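Local coordinates for protein prephenate dehydratase:Amino acid-binding ACT (Brucella abortus, PDB 6VH5) that probably catalyses the conversion of prephenate to 3-phenylpyruvate with loss of carbon dioxide and water, a step of phenylalanine biosynthesis, and binds phenylalanine, at residues A154-V157 against A158-D162. Sequence-based numbering, arbitrary orientation.
Sequences ARLV and ADVKD
Ala158 N donates to Ala154 O, Asp159 N to Arg155 O (3.0 Å) and Val160 N to Leu156 O, three successive i to i+4 bonds that identify the last turn or so of helix 150-160. The ladder weakens at its end: Lys161 N makes only a weak bond to Val157 O, 3.3 Å, and Lys161, the first residue past the helix, has positive phi (59°). Its side chain folds back, NZ donating to Asp159 O at 3.1 Å.

Among charged groups, Arg155 and Asp159 are close without forming a salt bridge, since NH1 of Arg155 stays 4.1 Å from OD1 of Asp159. That oxygen lies at the guanidinium edge, near its plane, and is nearer the aliphatic CG of Arg155 (3.2 Å). With Asp159 CG beside its backbone N (chi1 -64°), the carboxylate is carried back to the Arg155 carbonyl, OD1 3.0 Å from Arg155 O, two acceptors that do not bond. A bend at chi3 (50°) turns the guanidinium off the extended line of its chain, and NH2 makes its salt bridge with Glu32.

The apolar pair is Leu156 and Val160, side by side and pointing the same way, with CD1 of Leu156 3.7 Å from CG2 of Val160.

Within the prephenate dehydratase region, helix 150-160 packs Val157 and Val160 against Met165 of strand 165-169, while Ala154 and Ala158 meet Tyr177, beyond helix 171-176.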
ATOM      1  N   ALA A 154     -15.391 -18.340   1.708  1.00 63.51           N
ATOM      2  CA  ALA A 154     -16.364 -18.966   2.597  1.00 69.30           C
ATOM      3  C   ALA A 154     -17.753 -18.983   1.967  1.00 73.39           C
ATOM      4  O   ALA A 154     -18.453 -20.003   2.020  1.00 69.76           O
ATOM      5  CB  ALA A 154     -16.391 -18.250   3.945  1.00 60.47           C
ATOM      6  N   ARG A 155     -18.164 -17.867   1.356  1.00 76.29           N
ATOM      7  CA  ARG A 155     -19.427 -17.850   0.624  1.00 74.65           C
ATOM      8  C   ARG A 155     -19.447 -18.897  -0.489  1.00 75.19           C
ATOM      9  O   ARG A 155     -20.453 -19.592  -0.678  1.00 73.61           O
ATOM     10  CB  ARG A 155     -19.684 -16.453   0.062  1.00 75.80           C
ATOM     11  CG  ARG A 155     -20.955 -16.356  -0.769  1.00 79.38           C
ATOM     12  CD  ARG A 155     -21.276 -14.929  -1.212  1.00 77.64           C
ATOM     13  NE  ARG A 155     -20.149 -14.241  -1.834  1.00 81.63           N
ATOM     14  CZ  ARG A 155     -19.675 -14.505  -3.046  1.00 88.64           C
ATOM     15  NH1 ARG A 155     -20.204 -15.474  -3.776  1.00 96.46           N
ATOM     16  NH2 ARG A 155     -18.649 -13.815  -3.522  1.00 88.22           N
ATOM     17  N   LEU A 156     -18.337 -19.038  -1.219  1.00 70.24           N
ATOM     18  CA  LEU A 156     -18.284 -20.003  -2.313  1.00 70.53           C
ATOM     19  C   LEU A 156     -18.463 -21.429  -1.800  1.00 70.98           C
ATOM     20  O   LEU A 156     -19.139 -22.247  -2.433  1.00 81.88           O
ATOM     21  CB  LEU A 156     -16.962 -19.871  -3.069  1.00 72.07           C
ATOM     22  CG  LEU A 156     -16.769 -20.873  -4.212  1.00 74.15           C
ATOM     23  CD1 LEU A 156     -17.632 -20.472  -5.398  1.00 80.02           C
ATOM     24  CD2 LEU A 156     -15.303 -21.020  -4.616  1.00 60.84           C
ATOM     25  N   VAL A 157     -17.844 -21.748  -0.665  1.00 65.90           N
ATOM     26  CA  VAL A 157     -17.928 -23.094  -0.113  1.00 58.11           C
ATOM     27  C   VAL A 157     -19.353 -23.416   0.320  1.00 57.71           C
ATOM     28  O   VAL A 157     -19.842 -24.531   0.109  1.00 69.67           O
ATOM     29  CB  VAL A 157     -16.916 -23.245   1.044  1.00 59.94           C
ATOM     30  CG1 VAL A 157     -17.241 -24.449   1.916  1.00 64.93           C
ATOM     31  CG2 VAL A 157     -15.507 -23.384   0.486  1.00 54.49           C
ATOM     32  N   ALA A 158     -20.046 -22.451   0.919  1.00 64.51           N
ATOM     33  CA  ALA A 158     -21.417 -22.694   1.360  1.00 67.77           C
ATOM     34  C   ALA A 158     -22.373 -22.817   0.186  1.00 75.74           C
ATOM     35  O   ALA A 158     -23.375 -23.538   0.277  1.00 87.62           O
ATOM     36  CB  ALA A 158     -21.883 -21.564   2.282  1.00 65.88           C
ATOM     37  N   ASP A 159     -22.067 -22.151  -0.931  1.00 76.20           N
ATOM     38  CA  ASP A 159     -22.987 -22.141  -2.060  1.00 80.60           C
ATOM     39  C   ASP A 159     -22.805 -23.380  -2.930  1.00 82.11           C
ATOM     40  O   ASP A 159     -23.791 -23.992  -3.351  1.00 88.83           O
ATOM     41  CB  ASP A 159     -22.798 -20.862  -2.884  1.00 86.30           C
ATOM     42  CG  ASP A 159     -23.146 -19.594  -2.093  1.00 93.15           C
ATOM     43  OD1 ASP A 159     -22.664 -18.494  -2.460  1.00 91.62           O
ATOM     44  OD2 ASP A 159     -23.879 -19.696  -1.083  1.00 94.17           O
ATOM     45  N   VAL A 160     -21.557 -23.786  -3.175  1.00 75.80           N
ATOM     46  CA  VAL A 160     -21.306 -24.914  -4.068  1.00 71.98           C
ATOM     47  C   VAL A 160     -21.668 -26.235  -3.399  1.00 72.75           C
ATOM     48  O   VAL A 160     -22.059 -27.193  -4.078  1.00 81.26           O
ATOM     49  CB  VAL A 160     -19.839 -24.883  -4.537  1.00 72.39           C
ATOM     50  CG1 VAL A 160     -19.496 -26.123  -5.353  1.00 69.96           C
ATOM     51  CG2 VAL A 160     -19.580 -23.609  -5.340  1.00 68.38           C
ATOM     52  N   LYS A 161     -21.575 -26.307  -2.070  1.00 69.31           N
ATOM     53  CA  LYS A 161     -21.960 -27.497  -1.308  1.00 74.07           C
ATOM     54  C   LYS A 161     -21.170 -28.729  -1.746  1.00 77.93           C
ATOM     55  O   LYS A 161     -21.651 -29.862  -1.668  1.00 79.59           O
ATOM     56  CB  LYS A 161     -23.469 -27.746  -1.426  1.00 77.64           C
ATOM     57  CG  LYS A 161     -24.293 -26.542  -0.996  1.00 80.31           C
ATOM     58  CD  LYS A 161     -25.768 -26.720  -1.257  1.00 85.80           C
ATOM     59  CE  LYS A 161     -26.538 -25.501  -0.769  1.00 96.43           C
ATOM     60  NZ  LYS A 161     -26.414 -24.346  -1.707  1.00101.70           N
ATOM     61  N   ASP A 162     -19.938 -28.501  -2.183  1.00 73.14           N
ATOM     62  CA  ASP A 162     -18.992 -29.561  -2.502  1.00 63.19           C
ATOM     63  C   ASP A 162     -18.173 -29.802  -1.238  1.00 67.22           C
ATOM     64  O   ASP A 162     -17.456 -28.908  -0.776  1.00 68.28           O
ATOM     65  CB  ASP A 162     -18.130 -29.134  -3.687  1.00 62.36           C
ATOM     66  CG  ASP A 162     -17.033 -30.118  -4.031  1.00 74.78           C
ATOM     67  OD1 ASP A 162     -16.790 -31.096  -3.288  1.00 77.27           O
ATOM     68  OD2 ASP A 162     -16.372 -29.877  -5.062  1.00 80.99           O
TER